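Local coordinates for hypothetical protein (Bacteroides thetaiotaomicron, PDB 2OBB), which binds a magnesium ion and is probably a hydrolase of the haloacid dehalogenase (HAD) type, its substrate unknown, at residues A[5-10]-A[89-94]; A[40-45]-A[67-72]; A[11-16]-A[95-100]. All coordinates share one frame; numbering follows the deposited sequence.

Contact 1: residues A[5-10]-A[89-94]. With MG (magnesium ion), chain B.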
loop_
_atom_site.group_PDB
_atom_site.type_symbol
_atom_site.label_atom_id
_atom_site.label_comp_id
_atom_site.label_asym_id
_atom_site.label_seq_id
_atom_site.Cartn_x
_atom_site.Cartn_y
_atom_site.Cartn_z
ATOM N N THR A 5 -2.920 -11.557 -6.818
ATOM C CA THR A 5 -2.997 -11.565 -5.374
ATOM C C THR A 5 -3.148 -10.126 -4.908
ATOM O O THR A 5 -2.256 -9.303 -5.095
ATOM C CB THR A 5 -1.723 -12.175 -4.781
ATOM O OG1 THR A 5 -1.535 -13.491 -5.312
ATOM C CG2 THR A 5 -1.812 -12.238 -3.248
ATOM N N ILE A 6 -4.273 -9.831 -4.282
ATOM C CA ILE A 6 -4.650 -8.471 -3.929
ATOM C C ILE A 6 -4.626 -8.359 -2.410
ATOM O O ILE A 6 -5.321 -9.136 -1.737
ATOM C CB ILE A 6 -6.051 -8.187 -4.453
ATOM C CG1 ILE A 6 -6.085 -8.413 -5.988
ATOM C CG2 ILE A 6 -6.505 -6.788 -4.076
ATOM C CD1 ILE A 6 -7.417 -8.238 -6.609
ATOM N N ALA A 7 -3.836 -7.408 -1.878
ATOM C CA ALA A 7 -3.842 -7.110 -0.458
ATOM C C ALA A 7 -4.923 -6.078 -0.180
ATOM O O ALA A 7 -4.941 -5.037 -0.818
ATOM C CB ALA A 7 -2.494 -6.575 -0.026
ATOM N N VAL A 8 -5.823 -6.358 0.755
ATOM C CA VAL A 8 -6.889 -5.411 1.052
ATOM C C VAL A 8 -6.857 -4.977 2.505
ATOM O O VAL A 8 -6.913 -5.804 3.437
ATOM C CB VAL A 8 -8.312 -5.950 0.688
ATOM C CG1 VAL A 8 -9.377 -4.778 0.690
ATOM C CG2 VAL A 8 -8.289 -6.652 -0.667
ATOM N N ASP A 9 -6.794 -3.667 2.700
ATOM C CA ASP A 9 -6.829 -3.113 4.041
ATOM C C ASP A 9 -8.229 -3.298 4.625
ATOM O O ASP A 9 -9.181 -3.553 3.892
ATOM C CB ASP A 9 -6.436 -1.655 3.984
ATOM C CG ASP A 9 -6.555 -0.970 5.306
ATOM O OD1 ASP A 9 -5.962 -1.460 6.272
ATOM O OD2 ASP A 9 -7.214 0.091 5.377
ATOM N N PHE A 10 -8.358 -3.194 5.943
ATOM C CA PHE A 10 -9.661 -3.315 6.532
ATOM C C PHE A 10 -10.264 -1.953 6.892
ATOM O O PHE A 10 -11.211 -1.507 6.205
ATOM C CB PHE A 10 -9.635 -4.257 7.735
ATOM C CG PHE A 10 -10.993 -4.540 8.313
ATOM C CD1 PHE A 10 -11.959 -5.224 7.569
ATOM C CD2 PHE A 10 -11.305 -4.154 9.617
ATOM C CE1 PHE A 10 -13.227 -5.516 8.113
ATOM C CE2 PHE A 10 -12.583 -4.440 10.170
ATOM C CZ PHE A 10 -13.535 -5.119 9.415
ATOM N N LEU A 89 4.017 -7.907 2.387
ATOM C CA LEU A 89 3.401 -8.910 1.517
ATOM C C LEU A 89 3.939 -8.856 0.096
ATOM O O LEU A 89 4.295 -7.780 -0.410
ATOM C CB LEU A 89 1.894 -8.714 1.433
ATOM C CG LEU A 89 1.072 -8.999 2.681
ATOM C CD1 LEU A 89 -0.394 -9.008 2.311
ATOM C CD2 LEU A 89 1.492 -10.294 3.383
ATOM N N LYS A 90 3.956 -10.005 -0.563
ATOM C CA LYS A 90 4.357 -10.052 -1.955
ATOM C C LYS A 90 3.186 -9.855 -2.923
ATOM O O LYS A 90 3.331 -10.134 -4.114
ATOM C CB LYS A 90 5.105 -11.350 -2.249
ATOM C CG LYS A 90 6.298 -11.511 -1.346
ATOM C CD LYS A 90 7.329 -12.482 -1.932
ATOM C CE LYS A 90 8.649 -12.367 -1.214
ATOM N NZ LYS A 90 8.535 -13.022 0.101
ATOM N N ALA A 91 2.056 -9.349 -2.435
ATOM C CA ALA A 91 0.876 -9.084 -3.265
ATOM C C ALA A 91 1.162 -8.385 -4.613
ATOM O O ALA A 91 2.120 -7.634 -4.728
ATOM C CB ALA A 91 -0.108 -8.268 -2.482
ATOM N N ASP A 92 0.304 -8.585 -5.608
ATOM C CA ASP A 92 0.434 -7.883 -6.909
ATOM C C ASP A 92 -0.226 -6.484 -6.910
ATOM O O ASP A 92 0.067 -5.623 -7.772
ATOM C CB ASP A 92 -0.205 -8.739 -8.017
ATOM C CG ASP A 92 0.504 -10.077 -8.198
ATOM O OD1 ASP A 92 1.743 -10.057 -8.351
ATOM O OD2 ASP A 92 -0.174 -11.128 -8.144
ATOM N N LEU A 93 -1.140 -6.293 -5.963
ATOM C CA LEU A 93 -1.947 -5.092 -5.866
ATOM C C LEU A 93 -2.264 -4.794 -4.395
ATOM O O LEU A 93 -2.455 -5.733 -3.599
ATOM C CB LEU A 93 -3.254 -5.298 -6.611
ATOM C CG LEU A 93 -3.978 -4.052 -7.117
ATOM C CD1 LEU A 93 -3.285 -3.570 -8.425
ATOM C CD2 LEU A 93 -5.454 -4.352 -7.336
ATOM N N PHE A 94 -2.327 -3.500 -4.056
ATOM C CA PHE A 94 -2.696 -3.062 -2.729
ATOM C C PHE A 94 -3.918 -2.130 -2.793
ATOM O O PHE A 94 -3.936 -1.141 -3.515
ATOM C CB PHE A 94 -1.516 -2.355 -2.057
ATOM C CG PHE A 94 -0.332 -3.249 -1.801
ATOM C CD1 PHE A 94 0.623 -3.467 -2.788
ATOM C CD2 PHE A 94 -0.189 -3.886 -0.581
ATOM C CE1 PHE A 94 1.741 -4.288 -2.547
ATOM C CE2 PHE A 94 0.939 -4.720 -0.313
ATOM C CZ PHE A 94 1.901 -4.913 -1.289
HETATM MG MG MG B . -7.232 1.846 6.525
HETATM O O HOH W 1 0.169 -13.477 -7.156
HETATM O O HOH W 2 -6.344 0.962 8.105
HETATM O O HOH W 3 -5.217 1.827 5.840
HETATM O O HOH W 4 -7.221 3.762 7.423
#

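Contact 2: residues A[40-45]-A[67-72]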
loop_
_atom_site.group_PDB
_atom_site.type_symbol
_atom_site.label_atom_id
_atom_site.label_comp_id
_atom_site.label_asym_id
_atom_site.label_seq_id
_atom_site.Cartn_x
_atom_site.Cartn_y
_atom_site.Cartn_z
ATOM N N LYS A 40 -11.263 -15.107 -9.908
ATOM C CA LYS A 40 -10.075 -15.920 -9.581
ATOM C C LYS A 40 -8.911 -15.166 -8.931
ATOM O O LYS A 40 -7.803 -15.701 -8.849
ATOM C CB LYS A 40 -9.565 -16.713 -10.799
ATOM C CG LYS A 40 -10.600 -17.590 -11.487
ATOM C CD LYS A 40 -11.424 -18.465 -10.537
ATOM C CE LYS A 40 -12.396 -19.318 -11.379
ATOM N NZ LYS A 40 -13.524 -19.863 -10.577
ATOM N N HIS A 41 -9.152 -13.934 -8.485
ATOM C CA HIS A 41 -8.119 -13.180 -7.766
ATOM C C HIS A 41 -8.057 -13.764 -6.364
ATOM O O HIS A 41 -9.050 -14.318 -5.884
ATOM C CB HIS A 41 -8.420 -11.669 -7.742
ATOM C CG HIS A 41 -8.416 -11.039 -9.099
ATOM N ND1 HIS A 41 -7.277 -10.930 -9.865
ATOM C CD2 HIS A 41 -9.422 -10.534 -9.852
ATOM C CE1 HIS A 41 -7.576 -10.375 -11.028
ATOM N NE2 HIS A 41 -8.874 -10.129 -11.045
ATOM N N ARG A 42 -6.894 -13.662 -5.728
ATOM C CA ARG A 42 -6.756 -14.047 -4.337
ATOM C C ARG A 42 -6.825 -12.777 -3.509
ATOM O O ARG A 42 -6.213 -11.798 -3.894
ATOM C CB ARG A 42 -5.413 -14.718 -4.083
ATOM C CG ARG A 42 -5.286 -16.110 -4.625
ATOM C CD ARG A 42 -3.873 -16.601 -4.408
ATOM N NE ARG A 42 -3.771 -18.023 -4.730
ATOM C CZ ARG A 42 -2.661 -18.739 -4.638
ATOM N NH1 ARG A 42 -1.532 -18.195 -4.207
ATOM N NH2 ARG A 42 -2.690 -20.006 -4.957
ATOM N N LEU A 43 -7.572 -12.804 -2.405
ATOM C CA LEU A 43 -7.638 -11.694 -1.471
ATOM C C LEU A 43 -6.881 -12.026 -0.214
ATOM O O LEU A 43 -7.108 -13.056 0.406
ATOM C CB LEU A 43 -9.097 -11.360 -1.116
ATOM C CG LEU A 43 -10.040 -11.167 -2.322
ATOM C CD1 LEU A 43 -11.420 -10.727 -1.824
ATOM C CD2 LEU A 43 -9.504 -10.200 -3.359
ATOM N N ILE A 44 -5.973 -11.147 0.171
ATOM C CA ILE A 44 -5.279 -11.289 1.437
ATOM C C ILE A 44 -5.628 -10.090 2.288
ATOM O O ILE A 44 -5.445 -8.964 1.864
ATOM C CB ILE A 44 -3.744 -11.381 1.250
ATOM C CG1 ILE A 44 -3.384 -12.622 0.423
ATOM C CG2 ILE A 44 -3.027 -11.417 2.595
ATOM C CD1 ILE A 44 -1.880 -12.816 0.296
ATOM N N LEU A 45 -6.133 -10.332 3.492
ATOM C CA LEU A 45 -6.364 -9.247 4.430
ATOM C C LEU A 45 -5.028 -8.692 4.909
ATOM O O LEU A 45 -4.125 -9.458 5.284
ATOM C CB LEU A 45 -7.231 -9.708 5.583
ATOM C CG LEU A 45 -7.750 -8.604 6.506
ATOM C CD1 LEU A 45 -8.632 -7.583 5.745
ATOM C CD2 LEU A 45 -8.527 -9.283 7.645
ATOM N N GLU A 67 -14.273 -14.566 2.722
ATOM C CA GLU A 67 -13.205 -15.370 3.308
ATOM C C GLU A 67 -11.936 -15.153 2.525
ATOM O O GLU A 67 -11.963 -15.120 1.283
ATOM C CB GLU A 67 -13.600 -16.849 3.300
ATOM C CG GLU A 67 -13.501 -17.487 4.663
ATOM C CD GLU A 67 -14.483 -18.646 4.875
ATOM O OE1 GLU A 67 -14.593 -19.555 4.000
ATOM O OE2 GLU A 67 -15.143 -18.654 5.945
ATOM N N PHE A 68 -10.827 -14.988 3.252
ATOM C CA PHE A 68 -9.558 -14.584 2.663
ATOM C C PHE A 68 -8.646 -15.753 2.304
ATOM O O PHE A 68 -8.635 -16.768 3.003
ATOM C CB PHE A 68 -8.847 -13.575 3.578
ATOM C CG PHE A 68 -9.564 -12.271 3.658
ATOM C CD1 PHE A 68 -9.473 -11.357 2.610
ATOM C CD2 PHE A 68 -10.390 -11.982 4.739
ATOM C CE1 PHE A 68 -10.177 -10.170 2.665
ATOM C CE2 PHE A 68 -11.100 -10.799 4.796
ATOM C CZ PHE A 68 -10.988 -9.900 3.764
ATOM N N TYR A 69 -7.888 -15.605 1.215
ATOM C CA TYR A 69 -6.827 -16.571 0.920
ATOM C C TYR A 69 -5.916 -16.673 2.120
ATOM O O TYR A 69 -5.456 -17.767 2.447
ATOM C CB TYR A 69 -5.979 -16.183 -0.292
ATOM C CG TYR A 69 -4.842 -17.156 -0.587
ATOM C CD1 TYR A 69 -5.089 -18.447 -1.079
ATOM C CD2 TYR A 69 -3.525 -16.785 -0.384
ATOM C CE1 TYR A 69 -4.029 -19.342 -1.351
ATOM C CE2 TYR A 69 -2.471 -17.656 -0.652
ATOM C CZ TYR A 69 -2.726 -18.925 -1.137
ATOM O OH TYR A 69 -1.660 -19.756 -1.393
ATOM N N ALA A 70 -5.629 -15.513 2.733
ATOM C CA ALA A 70 -4.862 -15.429 3.992
ATOM C C ALA A 70 -5.035 -14.077 4.657
ATOM O O ALA A 70 -5.571 -13.157 4.046
ATOM C CB ALA A 70 -3.352 -15.734 3.775
ATOM N N ALA A 71 -4.562 -13.979 5.899
ATOM C CA ALA A 71 -4.588 -12.759 6.717
ATOM C C ALA A 71 -3.186 -12.425 7.200
ATOM O O ALA A 71 -2.611 -13.144 8.046
ATOM C CB ALA A 71 -5.496 -12.932 7.925
ATOM N N ASN A 72 -2.651 -11.325 6.667
ATOM C CA ASN A 72 -1.351 -10.783 7.047
ATOM C C ASN A 72 -0.249 -11.814 6.860
ATOM O O ASN A 72 0.780 -11.788 7.552
ATOM C CB ASN A 72 -1.372 -10.226 8.483
ATOM C CG ASN A 72 -2.361 -9.077 8.653
ATOM O OD1 ASN A 72 -2.785 -8.452 7.672
ATOM N ND2 ASN A 72 -2.741 -8.798 9.895
#

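Contact 3: residues A[11-16]-A[95-100]. With MG (magnesium ion), chain B.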
loop_
_atom_site.group_PDB
_atom_site.type_symbol
_atom_site.label_atom_id
_atom_site.label_comp_id
_atom_site.label_asym_id
_atom_site.label_seq_id
_atom_site.Cartn_x
_atom_site.Cartn_y
_atom_site.Cartn_z
ATOM N N ASP A 11 -9.741 -1.300 7.945
ATOM C CA ASP A 11 -10.330 -0.044 8.420
ATOM C C ASP A 11 -10.145 1.136 7.459
ATOM O O ASP A 11 -9.012 1.483 7.072
ATOM C CB ASP A 11 -9.802 0.340 9.798
ATOM C CG ASP A 11 -9.918 -0.782 10.803
ATOM O OD1 ASP A 11 -11.009 -0.973 11.383
ATOM O OD2 ASP A 11 -8.901 -1.473 11.014
ATOM N N GLY A 12 -11.265 1.756 7.090
ATOM C CA GLY A 12 -11.263 2.860 6.138
ATOM C C GLY A 12 -11.344 2.376 4.697
ATOM O O GLY A 12 -11.477 3.180 3.780
ATOM N N THR A 13 -11.249 1.059 4.507
ATOM C CA THR A 13 -11.223 0.455 3.189
ATOM C C THR A 13 -12.437 -0.430 2.925
ATOM O O THR A 13 -13.114 -0.258 1.927
ATOM C CB THR A 13 -9.930 -0.378 2.981
ATOM O OG1 THR A 13 -8.794 0.455 3.219
ATOM C CG2 THR A 13 -9.842 -0.948 1.551
ATOM N N ILE A 14 -12.661 -1.416 3.800
ATOM C CA ILE A 14 -13.814 -2.307 3.730
ATOM C C ILE A 14 -14.943 -1.753 4.629
ATOM O O ILE A 14 -16.136 -1.874 4.292
ATOM C CB ILE A 14 -13.426 -3.764 4.159
ATOM C CG1 ILE A 14 -12.462 -4.411 3.145
ATOM C CG2 ILE A 14 -14.669 -4.666 4.303
ATOM C CD1 ILE A 14 -11.986 -5.794 3.537
ATOM N N VAL A 15 -14.557 -1.166 5.783
ATOM C CA VAL A 15 -15.509 -0.508 6.685
ATOM C C VAL A 15 -15.072 0.919 6.964
ATOM O O VAL A 15 -13.898 1.224 6.827
ATOM C CB VAL A 15 -15.662 -1.263 8.029
ATOM C CG1 VAL A 15 -16.327 -2.592 7.801
ATOM C CG2 VAL A 15 -14.288 -1.443 8.734
ATOM N N GLU A 16 -16.006 1.786 7.371
ATOM C CA GLU A 16 -15.637 3.087 7.923
ATOM C C GLU A 16 -14.657 2.865 9.067
ATOM O O GLU A 16 -14.749 1.861 9.782
ATOM C CB GLU A 16 -16.830 3.829 8.504
ATOM C CG GLU A 16 -18.062 3.733 7.704
ATOM C CD GLU A 16 -18.309 4.963 6.917
ATOM O OE1 GLU A 16 -17.457 5.307 6.049
ATOM O OE2 GLU A 16 -19.368 5.587 7.190
ATOM N N ILE A 95 -4.939 -2.465 -2.032
ATOM C CA ILE A 95 -6.106 -1.609 -1.918
ATOM C C ILE A 95 -6.094 -1.143 -0.484
ATOM O O ILE A 95 -6.276 -1.950 0.432
ATOM C CB ILE A 95 -7.417 -2.373 -2.244
ATOM C CG1 ILE A 95 -7.328 -2.997 -3.646
ATOM C CG2 ILE A 95 -8.659 -1.421 -2.108
ATOM C CD1 ILE A 95 -8.519 -3.860 -4.027
ATOM N N ASP A 96 -5.887 0.160 -0.298
ATOM C CA ASP A 96 -5.681 0.734 1.022
ATOM C C ASP A 96 -6.134 2.203 1.047
ATOM O O ASP A 96 -5.768 3.003 0.169
ATOM C CB ASP A 96 -4.203 0.649 1.332
ATOM C CG ASP A 96 -3.913 0.698 2.803
ATOM O OD1 ASP A 96 -4.479 1.619 3.434
ATOM O OD2 ASP A 96 -3.051 -0.131 3.282
ATOM N N ASP A 97 -6.912 2.588 2.047
ATOM C CA ASP A 97 -7.428 3.977 2.033
ATOM C C ASP A 97 -6.299 4.954 2.306
ATOM O O ASP A 97 -6.461 6.136 2.094
ATOM C CB ASP A 97 -8.563 4.176 3.021
ATOM C CG ASP A 97 -8.117 3.954 4.449
ATOM O OD1 ASP A 97 -7.577 2.864 4.735
ATOM O OD2 ASP A 97 -8.290 4.872 5.284
ATOM N N ARG A 98 -5.146 4.456 2.754
ATOM C CA ARG A 98 -3.981 5.324 2.995
ATOM C C ARG A 98 -2.992 5.342 1.839
ATOM O O ARG A 98 -1.932 5.934 1.937
ATOM C CB ARG A 98 -3.265 4.974 4.284
ATOM C CG ARG A 98 -4.175 5.144 5.494
ATOM C CD ARG A 98 -3.400 4.836 6.764
ATOM N NE ARG A 98 -4.266 4.740 7.932
ATOM C CZ ARG A 98 -3.844 4.872 9.187
ATOM N NH1 ARG A 98 -2.558 5.109 9.470
ATOM N NH2 ARG A 98 -4.722 4.777 10.162
ATOM N N ASN A 99 -3.349 4.703 0.740
ATOM C CA ASN A 99 -2.604 4.896 -0.508
ATOM C C ASN A 99 -2.615 6.348 -0.911
ATOM O O ASN A 99 -3.640 7.037 -0.821
ATOM C CB ASN A 99 -3.185 4.016 -1.617
ATOM C CG ASN A 99 -2.870 2.531 -1.407
ATOM O OD1 ASN A 99 -2.094 2.176 -0.535
ATOM N ND2 ASN A 99 -3.484 1.686 -2.184
ATOM N N VAL A 100 -1.462 6.849 -1.330
ATOM C CA VAL A 100 -1.411 8.239 -1.753
ATOM C C VAL A 100 -2.471 8.500 -2.848
ATOM O O VAL A 100 -2.688 7.653 -3.700
ATOM C CB VAL A 100 0.022 8.673 -2.164
ATOM C CG1 VAL A 100 0.450 8.020 -3.463
ATOM C CG2 VAL A 100 0.105 10.183 -2.253
HETATM MG MG MG B . -7.232 1.846 6.525
HETATM O O HOH W 3 -5.217 1.827 5.840
HETATM O O HOH W 4 -7.221 3.762 7.423
HETATM O O HOH W 2 -6.344 0.962 8.105
#

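Contact 1: residues A[5-10]-A[89-94]
Parallel pairing of strand 5-8 with strand 93-95 makes this a buried sheet contact in the core of the Rossmann-like domain, at the end of the sheet where the strands begin. Ile6 stands beside Leu93 and Ala7 beside Phe94. Ala7 N donates to Leu93 O at 2.8 Å, nearly straight at 167°, while Thr5 O receives Asp92 N at 2.7 Å and, more weakly, Leu93 N. Before the strand proper, the Asp92 carboxylate reaches the first residue of strand 5-8: Thr5 N points at Asp92 OD2 over 3.1 Å, on the anti side of the carboxylate. Asp92 CG lies anti to its own carbonyl carbon (chi1 -63°), which brings OD2 alongside Thr5 N. A water held by Thr5 OG1 and Asp92 OD2 closes a second link, so OD2 accepts from both the backbone and the water. On the face carrying Ala7, its CB is met by Phe94 CD2 at 3.6 Å, Ala91 CB at 3.8 Å and Leu89 CD1 at 4.0 Å; the methyl of Ala91 also lies over one face of the Phe94 ring, toward its rim. On the face of Ile6 the contact is slighter, CG2 lying 4.2 Å from Leu93 CD2. Beyond the paired residues, strand 5-8 leads to Asp9, whose OD2 binds magnesium and whose OD1 forms a salt bridge with Lys88 of the second subunit. Strand 42-45 flanks strand 5-8 on its other edge, helix 106-115 packs on Val8 and Leu93, and Phe94 bonds by its backbone to the second subunit and packs on Asn99 of that subunit.

Contact 2: residues A[40-45]-A[67-72]
Two aromatic rings of 67-72 lie against strand 42-45, each with a side chain of that strand over one face. Over the centre of the Tyr69 ring sits Arg42 CD, 3.8 Å from the centroid; the guanidinium follows, stacked at 13° to the ring plane but displaced toward the hydroxyl, with Arg42 CZ 4.0 Å from the centroid as an off-centre cation-pi contact. The extended Arg42 chain, CG to NE, carries the group along the ring, and Ile44 CG1 approaches the Tyr69 edge. The Phe68 ring takes Leu45 CB squarely over one face, 3.8 Å from its centroid; Leu43 O lies at its edge. Leu45 CG is anti to the backbone N (chi1 -170°), which lays its methyls over the same face, toward CZ and CE2. The backbones pair in parallel alongside: Tyr69 N donates to Leu43 O at 2.8 Å, Leu45 N to Ala70 O at 2.9 Å, and Asn72 N to Leu45 O at 2.8 Å. Asn72 OD1 accepts from Ser47 N, tying the end of strand 70-71 to the loop after strand 42-45. Helix 51-62, the crossover of this beta-alpha-beta unit, packs on Leu45, Phe68 and Ala71. Chemically the contact is divided: a cation lies flat on a ring on the solvent side, where Arg42 is exposed and its charge can probably stay hydrated, whereas leucine and phenylalanine meet on the side facing the helix, so the short, weakly bonded strand 70-71, outermost within this chain, is held by apolar packing as well as by three backbone bonds.

Contact 3: residues A[11-16]-A[95-100]
The magnesium site of a probable HAD-type active centre is assembled here, where the loop after strand 5-8, whose Asp9, Asp11 and Thr13 fit the HAD-type DxDx(T/V) pattern, meets the acidic loop following strand 93-95. Each segment gives the ion one oxygen: Asp11 through its backbone O at 1.9 Å, Asp97 through carboxylate OD1 at 2.1 Å. Asp9 OD2 and three waters complete six ligands. Asp97 CG sits between its own backbone N and carbonyl carbon (chi1 63°), which swings OD1 onto the metal; OD2, turned from the ion, accepts from a metal-bound water that in turn accepts from Arg98 NE. Thr13 OG1 accepts from Asp97 N at 3.1 Å with a bent angle of 136° and is also hydrogen-bonded to Asp9 OD2, linking one ligand to the backbone of another. Gly12 packs closely on the same aspartate, its O 3.2 Å from Asp97 CB and its CA near OD2. Segment 95-100 contains a type I turn from Asp96 to Asn99; Asp96 OD1 forms an Asx turn by accepting Arg98 N at 3.0 Å, and takes a second metal-bound water at 2.5 Å, as a second-shell residue. The other Asp96 oxygen pairs with Lys88 of the second subunit, and the Asp11 carboxylate with Arg49. Thr13 CG2 packs on Ile95 CG2, and Thr13 O accepts from Trp106 of helix 106-115, while Ile14 and Val15 lean on Trp60 of helix 51-62.

Overall arrangement
The three contacts trace one parallel sheet, ordered 70-71, 42-45, 5-8, 93-95, and its loops. Contacts 1 and 2 lie about 8 Å apart, centre to centre, meeting where strand 5-8 bonds to strand 42-45. Contact 3, its centre about 12 Å from that of contact 1, continues its two strands into the loops beyond, and the same magnesium touches both. The centres of contacts 2 and 3 are about 16 Å apart. Along the chain contact 2 is nested within the loops closed by contacts 1 and 3, whose segments alternate. Neighbouring strands 5-8 and 93-95 lead into the segments that carry the magnesium ligands, while 70-71 extends the far side of the sheet; the second subunit borders contacts 1 and 3.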